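Local coordinates for protein Nrps/pks (Streptomyces albus, PDB 4OPE) that probably extends polyketide chains by decarboxylative condensation, as a ketosynthase domain of the "AT-less" oxazolomycin synthase, at residues His90-Glu95 against Thr148-Ala153; Gln133-Glu138 against Arg574-Ala579; Cys227-Glu232 against Ile342-Ser347; Pro448-Leu453 against Glu543-Trp548; Leu498-Asp503 against Pro522-Gly527. All coordinates share one frame; numbering follows the deposited sequence.

Read from the N terminus, interaction 1 closes first, joining the entry of helix 93-108 to the loop before helix 152-163. Its segments alternate with those of interaction 2, since 133-138 falls between 90-95 and 148-153 while its partner 574-579 comes near the end of the chain; the two contacts cross and also touch, through Thr148 and Tyr135. Interactions 3, 4 and 5 all fall within the long span from 138 to 574. Interaction 3 joins a loop to strand 340-343, next to the outermost strand 393-395 of the large mixed sheet. Interaction 4 then brackets interaction 5, and together they build one three-stranded sheet with its covering helix, on the opposite side of the chain's centre from interaction 3.

Interaction 1 of 5, residues His90-Glu95 against Thr148-Ala153; sequences HIDPQE and TSSSYA
The N-cap of helix 93-108 is anchored by Asp92 beside Ser150, in the loop that leads into helix 152-163 of the ketosynthase's thiolase-type fold. Just ahead of the cap the two backbones form a single bridge, Ile91 opposite Ser149. Ser149 N donates to His90 O at 2.7 Å. The return bond, Asp92 N to Ser149 O at 2.9 Å, is bent and weak, with an angle of 126° at the hydrogen. Two CA-H...O contacts accompany the bridge, from Thr148 CA to His90 O (3.1 Å) and from Ile91 CA to Ser149 O (3.5 Å). With CG opposite its backbone N (chi1 -162°), Asp92 extends its carboxylate alongside Ser150 and splits its duties: OD2 faces Ser150 OG, in a bond whose modelled length is too short to trust, and has a weak bond from Tyr132 N, while OD1 accepts from Gln94 N at 2.9 Å as the capping bond. That bond is nearly straight and reaches OD1 on its anti side, somewhat out of the carboxylate plane. Nearby, Ala153 N donates to Asp173 of the second subunit, which places the contact beside the dimer interface. Buried, capped by Gln94 N and set at a helix N terminus, the Asp92 carboxylate is probably favoured in its charged form.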
# COMPACT_ATOMS: atom_id res chain seq x y z
N HIS A 90 17.10 14.04 6.72
CA HIS A 90 16.97 13.69 5.31
C HIS A 90 15.77 12.77 5.04
O HIS A 90 15.47 12.49 3.88
CB HIS A 90 18.29 13.10 4.73
CG HIS A 90 19.35 14.13 4.46
ND1 HIS A 90 20.23 14.56 5.42
CD2 HIS A 90 19.62 14.85 3.35
CE1 HIS A 90 21.02 15.50 4.92
NE2 HIS A 90 20.67 15.70 3.66
N ILE A 91 15.09 12.30 6.09
CA ILE A 91 13.85 11.59 5.88
C ILE A 91 12.63 12.37 6.36
O ILE A 91 12.72 13.20 7.25
CB ILE A 91 13.84 10.19 6.48
CG1 ILE A 91 13.59 10.28 7.96
CG2 ILE A 91 15.16 9.51 6.16
CD1 ILE A 91 13.56 8.94 8.65
N ASP A 92 11.51 12.04 5.70
CA ASP A 92 10.22 12.70 5.84
C ASP A 92 9.76 12.61 7.27
O ASP A 92 9.91 11.57 7.87
CB ASP A 92 9.22 11.95 4.96
CG ASP A 92 7.98 12.75 4.66
OD1 ASP A 92 7.30 13.20 5.61
OD2 ASP A 92 7.68 12.89 3.45
N PRO A 93 9.16 13.67 7.82
CA PRO A 93 8.65 13.63 9.17
C PRO A 93 7.55 12.61 9.38
O PRO A 93 7.29 12.22 10.49
CB PRO A 93 8.14 15.06 9.40
CG PRO A 93 8.05 15.67 8.09
CD PRO A 93 9.14 15.04 7.30
N GLN A 94 6.90 12.17 8.32
CA GLN A 94 5.91 11.10 8.43
C GLN A 94 6.59 9.84 8.96
O GLN A 94 6.05 9.20 9.84
CB GLN A 94 5.20 10.87 7.08
CG GLN A 94 4.44 12.10 6.63
CD GLN A 94 3.78 12.03 5.24
OE1 GLN A 94 2.85 12.81 4.95
NE2 GLN A 94 4.26 11.13 4.39
N GLU A 95 7.75 9.49 8.45
CA GLU A 95 8.48 8.31 8.95
C GLU A 95 8.87 8.46 10.42
O GLU A 95 8.71 7.57 11.22
CB GLU A 95 9.72 8.10 8.10
CG GLU A 95 10.48 6.81 8.37
CD GLU A 95 11.53 6.48 7.30
OE1 GLU A 95 11.82 7.30 6.39
OE2 GLU A 95 12.11 5.38 7.36
N THR A 148 16.77 14.02 0.04
CA THR A 148 15.82 13.68 1.06
C THR A 148 14.99 12.51 0.58
O THR A 148 14.91 12.21 -0.62
CB THR A 148 14.88 14.84 1.35
OG1 THR A 148 14.29 15.27 0.13
CG2 THR A 148 15.63 15.99 2.02
N SER A 149 14.36 11.84 1.52
CA SER A 149 13.55 10.70 1.20
C SER A 149 12.17 10.80 1.82
O SER A 149 11.98 11.41 2.87
CB SER A 149 14.25 9.42 1.67
OG SER A 149 13.40 8.31 1.44
N SER A 150 11.22 10.17 1.16
CA SER A 150 9.87 10.05 1.63
C SER A 150 9.35 8.69 1.25
O SER A 150 8.21 8.55 0.99
CB SER A 150 8.97 11.08 0.95
OG SER A 150 9.13 12.35 1.56
N SER A 151 10.20 7.70 1.12
CA SER A 151 9.76 6.41 0.75
C SER A 151 8.59 5.95 1.67
O SER A 151 8.66 6.08 2.92
CB SER A 151 10.94 5.48 0.89
OG SER A 151 10.49 4.15 0.96
N TYR A 152 7.53 5.42 1.07
CA TYR A 152 6.37 4.98 1.82
C TYR A 152 6.69 3.67 2.52
O TYR A 152 6.46 3.54 3.70
CB TYR A 152 5.10 4.81 0.97
CG TYR A 152 4.44 6.08 0.44
CD1 TYR A 152 4.85 7.34 0.82
CD2 TYR A 152 3.36 5.99 -0.44
CE1 TYR A 152 4.20 8.46 0.35
CE2 TYR A 152 2.72 7.12 -0.95
CZ TYR A 152 3.14 8.35 -0.56
OH TYR A 152 2.50 9.48 -1.07
N ALA A 153 7.25 2.70 1.81
CA ALA A 153 7.68 1.46 2.45
C ALA A 153 8.57 1.71 3.63
O ALA A 153 8.50 0.98 4.61
CB ALA A 153 8.42 0.60 1.48

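Interaction 2 of 5, residues Gln133-Glu138 against Arg574-Ala579; sequences QLYGVE and RCWLPA
Gly136 occupies the third position of a type II beta turn running from Leu134 to Val137, and here the turn receives Leu577 from the linker that returns over the ketosynthase near the C-terminal end of the chain. The tight part is this insertion. Leu577 holds CG anti to its backbone N (chi1 -165°), which extends the side chain toward the turn and brings CD2 to 3.8 Å from Gly136 CA. Having no CB, Gly136 can present its bare backbone to the methyl, and its positive phi of 74° suits the turn as well. The same CD2 lies 4.3 Å from Tyr135 CB, so one methyl bridges two consecutive residues. Beside it Tyr135 and Trp576 meet obliquely at 4.3 Å through CE2 and CZ2. Both rings are buried: Tyr135 OH is bound to Ser207 O, while Trp576 also meets Tyr132 edge-to-face. Toward solvent the contact slackens. Pro578 is exposed and makes no contact with the turn, and Gly136 and Ala579 are partly exposed, although their CA atoms, 5.7 Å apart, are the nearest pair across the segments. All that joins them there is the edge of van der Waals range, Ala579 CB standing 4.4 Å from Gly136 CA.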
# COMPACT_ATOMS: atom_id res chain seq x y z
N GLN A 133 10.31 14.91 0.25
CA GLN A 133 11.33 14.63 -0.76
C GLN A 133 11.53 15.74 -1.77
O GLN A 133 12.53 15.73 -2.47
CB GLN A 133 11.05 13.33 -1.49
CG GLN A 133 10.12 13.47 -2.66
CD GLN A 133 9.59 12.14 -3.12
OE1 GLN A 133 10.33 11.28 -3.64
NE2 GLN A 133 8.27 11.97 -2.99
N LEU A 134 10.60 16.68 -1.89
CA LEU A 134 10.81 17.83 -2.79
C LEU A 134 11.93 18.74 -2.33
O LEU A 134 12.58 19.34 -3.14
CB LEU A 134 9.58 18.69 -2.89
CG LEU A 134 8.28 18.01 -3.31
CD1 LEU A 134 7.23 19.13 -3.37
CD2 LEU A 134 8.35 17.18 -4.60
N TYR A 135 12.10 18.88 -1.02
CA TYR A 135 13.20 19.69 -0.51
C TYR A 135 14.58 19.12 -0.85
O TYR A 135 14.82 17.89 -0.81
CB TYR A 135 13.12 19.84 1.00
CG TYR A 135 11.94 20.63 1.48
CD1 TYR A 135 11.68 21.90 1.00
CD2 TYR A 135 11.06 20.09 2.46
CE1 TYR A 135 10.60 22.63 1.45
CE2 TYR A 135 9.97 20.81 2.91
CZ TYR A 135 9.74 22.08 2.40
OH TYR A 135 8.66 22.83 2.86
N GLY A 136 15.49 20.06 -1.16
CA GLY A 136 16.90 19.74 -1.36
C GLY A 136 17.21 19.04 -2.67
O GLY A 136 18.31 18.51 -2.84
N VAL A 137 16.27 19.05 -3.61
CA VAL A 137 16.51 18.43 -4.91
C VAL A 137 17.56 19.17 -5.78
O VAL A 137 18.34 18.52 -6.45
CB VAL A 137 15.23 18.23 -5.74
CG1 VAL A 137 15.57 17.55 -7.06
CG2 VAL A 137 14.21 17.40 -4.96
N GLU A 138 17.56 20.50 -5.78
CA GLU A 138 18.55 21.29 -6.52
C GLU A 138 19.99 20.99 -6.02
O GLU A 138 20.88 20.60 -6.79
CB GLU A 138 18.22 22.78 -6.37
CG GLU A 138 18.46 23.64 -7.61
CD GLU A 138 17.95 22.99 -8.91
OE1 GLU A 138 18.81 22.70 -9.80
OE2 GLU A 138 16.71 22.73 -9.03
N ARG A 574 15.33 19.14 16.82
CA ARG A 574 14.96 19.64 15.51
C ARG A 574 15.68 18.81 14.45
O ARG A 574 16.88 18.61 14.50
CB ARG A 574 15.31 21.11 15.44
CG ARG A 574 15.16 21.71 14.07
CD ARG A 574 14.95 23.22 14.07
NE ARG A 574 14.64 23.64 12.71
CZ ARG A 574 13.42 23.79 12.22
NH1 ARG A 574 13.27 24.14 10.96
NH2 ARG A 574 12.34 23.59 12.98
N CYS A 575 14.93 18.26 13.51
CA CYS A 575 15.49 17.58 12.35
C CYS A 575 14.73 18.06 11.12
O CYS A 575 13.64 17.57 10.77
CB CYS A 575 15.42 16.05 12.48
SG CYS A 575 16.08 15.42 14.05
N TRP A 576 15.27 19.10 10.52
CA TRP A 576 14.66 19.70 9.35
C TRP A 576 15.81 20.04 8.46
O TRP A 576 16.81 20.56 8.93
CB TRP A 576 13.83 20.93 9.72
CG TRP A 576 12.69 21.21 8.76
CD1 TRP A 576 12.62 22.22 7.85
CD2 TRP A 576 11.46 20.47 8.61
NE1 TRP A 576 11.43 22.18 7.18
CE2 TRP A 576 10.70 21.11 7.61
CE3 TRP A 576 10.93 19.33 9.23
CZ2 TRP A 576 9.44 20.68 7.21
CZ3 TRP A 576 9.66 18.88 8.83
CH2 TRP A 576 8.93 19.56 7.83
N LEU A 577 15.69 19.71 7.18
CA LEU A 577 16.79 19.96 6.27
C LEU A 577 17.06 21.47 6.37
O LEU A 577 16.15 22.25 6.61
CB LEU A 577 16.44 19.52 4.85
CG LEU A 577 17.63 19.41 3.89
CD1 LEU A 577 18.49 18.19 4.16
CD2 LEU A 577 17.16 19.40 2.45
N PRO A 578 18.33 21.88 6.30
CA PRO A 578 18.58 23.34 6.32
C PRO A 578 18.12 24.01 5.04
O PRO A 578 17.65 25.15 5.08
CB PRO A 578 20.08 23.42 6.46
CG PRO A 578 20.42 22.19 7.24
CD PRO A 578 19.56 21.13 6.61
N ALA A 579 18.24 23.27 3.93
CA ALA A 579 17.74 23.74 2.63
C ALA A 579 16.21 24.00 2.58
O ALA A 579 15.72 24.75 1.72
CB ALA A 579 18.13 22.76 1.55

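Interaction 3 of 5, residues Cys227-Glu232 against Ile342-Ser347; sequences CRSFGE and IGSVKS
The GSVKS sequence at 343-347, part of a ketosynthase signature around the active-site region, packs through Ser344, Lys346 and Ser347 against Cys227 and Ser229 of a loop containing a type II beta turn (Arg228 to Gly231). In the thiolase-type fold this joins the end of strand 340-343 and the start of helix 346-349 to the loop before strand 242-250. Ser344 fixes the helix entry twice: its OG, opposite the backbone N (chi1 -179°) and thus beside the carbonyl carbon, accepts from Lys346 N at 3.2 Å, and its carbonyl oxygen takes both Ser347 N and Ser347 OG. Across the contact its CB lies 3.5 Å from Ser229 OG, whose polar partner is Gly312 O. A glycine in place of Ser344, lacking CB and OG, would probably leave Lys346 N without its capping acceptor and open a gap beside Ser229. Cys227 lies alongside the helix start, with CB 3.6 Å from Lys346 O, and its carbonyl oxygen receives a CA-H...O contact from Ser347 CA at 3.3 Å. One water bridges the two segments, accepting from Cys227 N and donating to Lys346 O at 2.8 Å. The Lys346 chain itself leads away, and NZ binds His311 O. Farther along, the contact is purely apolar: Phe230 CE2 rests 4.2 Å from Ile342 CD1.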
# COMPACT_ATOMS: atom_id res chain seq x y z
N CYS A 227 -14.12 22.48 6.98
CA CYS A 227 -14.97 21.39 6.58
C CYS A 227 -16.27 21.56 7.34
O CYS A 227 -16.35 21.23 8.50
CB CYS A 227 -14.37 20.04 6.93
SG CYS A 227 -12.84 19.69 6.09
N ARG A 228 -17.29 22.07 6.64
CA ARG A 228 -18.59 22.29 7.21
C ARG A 228 -19.42 21.06 6.96
O ARG A 228 -20.31 21.05 6.10
CB ARG A 228 -19.22 23.49 6.54
CG ARG A 228 -18.39 24.76 6.60
CD ARG A 228 -19.27 25.87 6.10
NE ARG A 228 -18.63 27.16 6.00
CZ ARG A 228 -19.27 28.26 5.61
NH1 ARG A 228 -20.57 28.25 5.27
NH2 ARG A 228 -18.63 29.41 5.55
N SER A 229 -19.13 20.01 7.72
CA SER A 229 -19.65 18.67 7.43
C SER A 229 -21.18 18.67 7.54
O SER A 229 -21.70 18.94 8.60
CB SER A 229 -19.04 17.64 8.38
OG SER A 229 -17.62 17.73 8.45
N PHE A 230 -21.85 18.44 6.41
CA PHE A 230 -23.31 18.53 6.30
C PHE A 230 -23.92 19.86 6.69
O PHE A 230 -25.11 19.94 7.02
CB PHE A 230 -23.95 17.40 7.08
CG PHE A 230 -23.33 16.11 6.79
CD1 PHE A 230 -23.52 15.52 5.57
CD2 PHE A 230 -22.49 15.51 7.70
CE1 PHE A 230 -22.91 14.31 5.26
CE2 PHE A 230 -21.89 14.32 7.41
CZ PHE A 230 -22.08 13.72 6.18
N GLY A 231 -23.14 20.91 6.60
CA GLY A 231 -23.64 22.23 6.93
C GLY A 231 -23.79 23.10 5.71
O GLY A 231 -23.23 22.82 4.66
N GLU A 232 -24.49 24.20 5.88
CA GLU A 232 -24.72 25.15 4.80
C GLU A 232 -23.47 25.86 4.32
O GLU A 232 -22.62 26.20 5.12
CB GLU A 232 -25.71 26.19 5.27
CG GLU A 232 -26.45 26.97 4.20
CD GLU A 232 -27.18 28.13 4.88
OE1 GLU A 232 -26.50 28.89 5.62
OE2 GLU A 232 -28.42 28.22 4.75
N ILE A 342 -25.18 11.32 13.49
CA ILE A 342 -24.13 11.37 12.46
C ILE A 342 -23.29 12.63 12.72
O ILE A 342 -23.80 13.62 13.25
CB ILE A 342 -24.76 11.47 11.09
CG1 ILE A 342 -23.72 11.30 10.00
CG2 ILE A 342 -25.37 12.85 10.88
CD1 ILE A 342 -24.32 11.07 8.64
N GLY A 343 -22.00 12.55 12.39
CA GLY A 343 -21.04 13.64 12.63
C GLY A 343 -19.74 13.34 11.93
O GLY A 343 -19.57 12.28 11.35
N SER A 344 -18.81 14.30 11.97
CA SER A 344 -17.51 14.12 11.37
C SER A 344 -16.45 14.86 12.12
O SER A 344 -16.51 16.09 12.25
CB SER A 344 -17.47 14.58 9.93
OG SER A 344 -16.17 14.37 9.34
N VAL A 345 -15.41 14.12 12.51
CA VAL A 345 -14.21 14.69 13.07
C VAL A 345 -13.55 15.79 12.23
O VAL A 345 -12.88 16.66 12.75
CB VAL A 345 -13.18 13.57 13.35
CG1 VAL A 345 -12.54 13.06 12.07
CG2 VAL A 345 -12.12 14.04 14.37
N LYS A 346 -13.76 15.77 10.93
CA LYS A 346 -13.16 16.76 10.07
C LYS A 346 -13.69 18.18 10.40
O LYS A 346 -13.03 19.19 10.13
CB LYS A 346 -13.47 16.43 8.62
CG LYS A 346 -12.97 15.10 8.14
CD LYS A 346 -13.13 14.87 6.63
CE LYS A 346 -12.16 13.81 6.13
NZ LYS A 346 -12.77 12.45 6.24
N SER A 347 -14.89 18.27 10.97
CA SER A 347 -15.46 19.59 11.22
C SER A 347 -14.67 20.33 12.29
O SER A 347 -14.65 21.57 12.33
CB SER A 347 -16.91 19.46 11.60
OG SER A 347 -17.05 18.76 12.84
O HOH W 1 -12.75 22.00 9.76

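Interaction 4 of 5, residues Pro448-Leu453 against Glu543-Trp548; sequences PYVCAL and ELAEAW
Ala452 on strand 449-455 is a small bump pressed against the broad indole of Trp548 on helix 541-550. Its CB stands 3.4 Å from the centroid of the five-membered ring and only 6° off the ring normal, a CH-pi contact in which the single methyl fits flat against one face. Trp548 is swung out to reach it, CG lying opposite the backbone N (chi1 -178°), and its edge does a second job: NE1 donates to Leu453 O at 3.0 Å in a fairly straight bond. The oxygen lies close to the indole plane, whereas the donor approaches from above the carbonyl plane. Face and edge together fix the ring's rotation. One turn earlier on the helix, Leu544 and Ala545 receive Val450 of the strand, the larger bump. Its two methyls part over the helix surface, CG1 reaching Leu544 CB at 4.2 Å and CG2 settling 3.9 Å from Ala545 CA, where the short alanine side chain leaves room for it; Ala545 CB is 4.0 Å from the same methyl. Strand and helix run nearly parallel, 15° apart with axes 8.3 Å from each other. The helix also reaches the neighbouring strand 496-502, Ala545 touching Val501 and Trp548 touching Ala499, while Tyr449, Cys451 and Leu453 turn away from it toward helices 481-488 and 458-473.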
# COMPACT_ATOMS: atom_id res chain seq x y z
N PRO A 448 0.90 -1.23 50.20
CA PRO A 448 1.37 -0.23 49.27
C PRO A 448 1.70 -0.83 47.88
O PRO A 448 1.55 -2.06 47.63
CB PRO A 448 2.60 0.31 49.96
CG PRO A 448 3.15 -0.89 50.67
CD PRO A 448 1.93 -1.63 51.16
N TYR A 449 2.06 0.07 46.98
CA TYR A 449 2.27 -0.28 45.63
C TYR A 449 3.58 0.34 45.29
O TYR A 449 4.03 1.27 45.97
CB TYR A 449 1.18 0.28 44.73
CG TYR A 449 -0.25 -0.08 45.09
CD1 TYR A 449 -0.77 -1.33 44.84
CD2 TYR A 449 -1.11 0.88 45.62
CE1 TYR A 449 -2.09 -1.63 45.16
CE2 TYR A 449 -2.43 0.59 45.94
CZ TYR A 449 -2.91 -0.67 45.72
OH TYR A 449 -4.22 -0.95 46.04
N VAL A 450 4.18 -0.18 44.22
CA VAL A 450 5.40 0.42 43.71
C VAL A 450 5.07 1.12 42.42
O VAL A 450 4.36 0.55 41.59
CB VAL A 450 6.50 -0.61 43.45
CG1 VAL A 450 6.05 -1.67 42.47
CG2 VAL A 450 7.76 0.08 42.95
N CYS A 451 5.55 2.34 42.29
CA CYS A 451 5.50 3.06 41.05
C CYS A 451 6.87 3.01 40.46
O CYS A 451 7.82 3.57 40.99
CB CYS A 451 5.15 4.52 41.28
SG CYS A 451 5.55 5.64 39.89
N ALA A 452 7.00 2.38 39.31
CA ALA A 452 8.32 2.18 38.76
C ALA A 452 8.41 2.88 37.38
O ALA A 452 7.65 2.57 36.48
CB ALA A 452 8.58 0.69 38.66
N LEU A 453 9.34 3.82 37.25
CA LEU A 453 9.49 4.62 36.04
C LEU A 453 10.88 4.43 35.51
O LEU A 453 11.80 4.20 36.30
CB LEU A 453 9.35 6.10 36.33
CG LEU A 453 8.03 6.61 36.90
CD1 LEU A 453 8.07 8.13 37.03
CD2 LEU A 453 6.91 6.27 35.96
N GLU A 543 10.73 -3.90 48.64
CA GLU A 543 11.62 -4.88 48.01
C GLU A 543 11.61 -4.75 46.52
O GLU A 543 12.65 -4.84 45.90
CB GLU A 543 11.24 -6.32 48.41
CG GLU A 543 11.53 -6.64 49.86
CD GLU A 543 11.13 -8.05 50.22
OE1 GLU A 543 9.91 -8.29 50.43
OE2 GLU A 543 12.06 -8.91 50.36
N LEU A 544 10.42 -4.56 45.98
CA LEU A 544 10.22 -4.34 44.54
C LEU A 544 10.83 -3.05 44.09
O LEU A 544 11.57 -3.02 43.11
CB LEU A 544 8.73 -4.35 44.20
CG LEU A 544 8.02 -5.70 44.52
CD1 LEU A 544 6.57 -5.70 44.08
CD2 LEU A 544 8.76 -6.86 43.88
N ALA A 545 10.53 -1.99 44.82
CA ALA A 545 11.16 -0.71 44.59
C ALA A 545 12.66 -0.81 44.55
O ALA A 545 13.29 -0.32 43.65
CB ALA A 545 10.74 0.25 45.68
N GLU A 546 13.27 -1.45 45.52
CA GLU A 546 14.75 -1.49 45.55
C GLU A 546 15.35 -2.26 44.36
O GLU A 546 16.42 -1.94 43.86
CB GLU A 546 15.25 -2.04 46.90
CG GLU A 546 15.08 -1.06 48.08
CD GLU A 546 15.45 -1.67 49.46
OE1 GLU A 546 15.15 -2.86 49.70
OE2 GLU A 546 16.04 -0.95 50.32
N ALA A 547 14.66 -3.29 43.91
CA ALA A 547 15.14 -4.11 42.83
C ALA A 547 15.07 -3.37 41.51
O ALA A 547 15.98 -3.44 40.73
CB ALA A 547 14.31 -5.39 42.76
N TRP A 548 13.97 -2.66 41.28
CA TRP A 548 13.79 -1.84 40.13
C TRP A 548 14.88 -0.83 39.97
O TRP A 548 15.44 -0.67 38.88
CB TRP A 548 12.44 -1.13 40.22
CG TRP A 548 12.13 -0.27 39.04
CD1 TRP A 548 12.11 1.12 38.99
CD2 TRP A 548 11.82 -0.72 37.75
NE1 TRP A 548 11.80 1.53 37.73
CE2 TRP A 548 11.61 0.41 36.95
CE3 TRP A 548 11.70 -1.98 37.19
CZ2 TRP A 548 11.28 0.31 35.61
CZ3 TRP A 548 11.37 -2.09 35.84
CH2 TRP A 548 11.17 -0.95 35.07

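Interaction 5 of 5, residues Leu498-Asp503 against Pro522-Gly527; sequences LAVVFD and PRVLTG
Strands 498-502 and 524-527 run antiparallel, at 160° between their directions and with axes 4.7 Å apart. Ala499 and Leu525 form the hydrogen-bonded pair: Ala499 N donates to Leu525 O at 2.9 Å, and Leu525 N to Ala499 O at 2.8 Å. Leu498 and Thr526 make the adjoining non-hydrogen-bonded pair, their CA atoms 4.5 Å apart. Val524 occupies the same side of the sheet as Leu498 and Val500 and wedges between them, its CG1 at 4.1 Å from Leu498 CG and its CG2 at 4.1 Å from Val500 CG2; in both pairs the side chains meet at a slant. Beyond the strand pairing Arg523 takes over. A bend at its third torsion (chi3 65°) turns the guanidinium back along the neighbouring strand, where NH2 donates to Val501 O at 3.2 Å, on a lone pair of the carbonyl and close to the guanidinium plane; NE adds a long, weak bond to the same oxygen. NH2 also forms a salt bridge with Asp507. An alanine here would remove the guanidinium and is likely to leave Val501 O without these donors and Asp507 without its opposite charge. Leu498, Val500, Val524 and Thr526 face helices 458-473 and 505-516, whereas Ala499 and Leu525 face helix 541-550. Such a three-stranded antiparallel sheet, with 496-502 in the middle and helices on both faces, is consistent with the alpha/beta linker domain that follows the ketosynthase in modular polyketide synthases.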
# COMPACT_ATOMS: atom_id res chain seq x y z
N LEU A 498 13.62 5.28 38.41
CA LEU A 498 13.01 5.91 39.58
C LEU A 498 11.93 4.97 40.19
O LEU A 498 11.24 4.29 39.48
CB LEU A 498 12.43 7.27 39.20
CG LEU A 498 11.86 8.06 40.35
CD1 LEU A 498 11.98 9.54 40.07
CD2 LEU A 498 10.41 7.73 40.61
N ALA A 499 11.79 4.94 41.52
CA ALA A 499 10.70 4.19 42.13
C ALA A 499 10.19 4.82 43.40
O ALA A 499 10.94 5.47 44.15
CB ALA A 499 11.13 2.77 42.42
N VAL A 500 8.91 4.61 43.65
CA VAL A 500 8.27 5.10 44.85
C VAL A 500 7.33 4.04 45.35
O VAL A 500 6.65 3.35 44.58
CB VAL A 500 7.44 6.35 44.58
CG1 VAL A 500 7.16 7.08 45.87
CG2 VAL A 500 8.16 7.27 43.61
N VAL A 501 7.29 3.91 46.66
CA VAL A 501 6.29 3.11 47.33
C VAL A 501 5.17 4.03 47.71
O VAL A 501 5.43 5.13 48.19
CB VAL A 501 6.84 2.47 48.57
CG1 VAL A 501 5.82 1.48 49.10
CG2 VAL A 501 8.13 1.76 48.22
N PHE A 502 3.94 3.62 47.43
CA PHE A 502 2.80 4.53 47.60
C PHE A 502 1.51 3.78 47.88
O PHE A 502 1.35 2.61 47.49
CB PHE A 502 2.65 5.50 46.40
CG PHE A 502 2.04 4.86 45.15
CD1 PHE A 502 2.81 4.09 44.29
CD2 PHE A 502 0.69 5.02 44.85
CE1 PHE A 502 2.24 3.50 43.18
CE2 PHE A 502 0.13 4.41 43.76
CZ PHE A 502 0.92 3.68 42.89
N ASP A 503 0.60 4.47 48.55
CA ASP A 503 -0.67 3.88 48.96
C ASP A 503 -1.80 4.36 48.07
O ASP A 503 -2.77 3.65 47.82
CB ASP A 503 -1.02 4.32 50.40
CG ASP A 503 0.03 3.97 51.41
OD1 ASP A 503 0.49 2.81 51.41
OD2 ASP A 503 0.35 4.86 52.24
N PRO A 522 12.48 10.29 51.48
CA PRO A 522 12.78 8.89 51.80
C PRO A 522 12.02 7.86 50.93
O PRO A 522 12.50 6.74 50.74
CB PRO A 522 12.31 8.74 53.26
CG PRO A 522 11.46 9.95 53.53
CD PRO A 522 12.06 11.04 52.68
N ARG A 523 10.84 8.24 50.43
CA ARG A 523 10.05 7.34 49.61
C ARG A 523 10.48 7.22 48.14
O ARG A 523 10.06 6.28 47.51
CB ARG A 523 8.58 7.71 49.63
CG ARG A 523 7.96 7.67 51.01
CD ARG A 523 6.73 8.54 51.02
NE ARG A 523 5.75 7.96 50.12
CZ ARG A 523 4.75 8.59 49.55
NH1 ARG A 523 4.52 9.88 49.78
NH2 ARG A 523 3.97 7.91 48.72
N VAL A 524 11.31 8.13 47.64
CA VAL A 524 11.77 8.06 46.26
C VAL A 524 13.18 7.49 46.09
O VAL A 524 14.13 8.05 46.62
CB VAL A 524 11.75 9.44 45.63
CG1 VAL A 524 12.20 9.35 44.20
CG2 VAL A 524 10.34 10.00 45.67
N LEU A 525 13.33 6.40 45.35
CA LEU A 525 14.65 5.85 45.09
C LEU A 525 15.03 6.07 43.62
O LEU A 525 14.18 6.04 42.76
CB LEU A 525 14.68 4.36 45.38
CG LEU A 525 14.02 3.85 46.67
CD1 LEU A 525 14.02 2.32 46.72
CD2 LEU A 525 14.70 4.44 47.89
N THR A 526 16.30 6.27 43.34
CA THR A 526 16.73 6.46 41.99
C THR A 526 18.01 5.68 41.76
O THR A 526 18.76 5.45 42.68
CB THR A 526 17.00 7.94 41.61
OG1 THR A 526 18.16 8.39 42.29
CG2 THR A 526 15.84 8.83 41.97
N GLY A 527 18.26 5.29 40.52
CA GLY A 527 19.51 4.66 40.20
C GLY A 527 19.63 4.38 38.74
O GLY A 527 18.73 4.66 37.99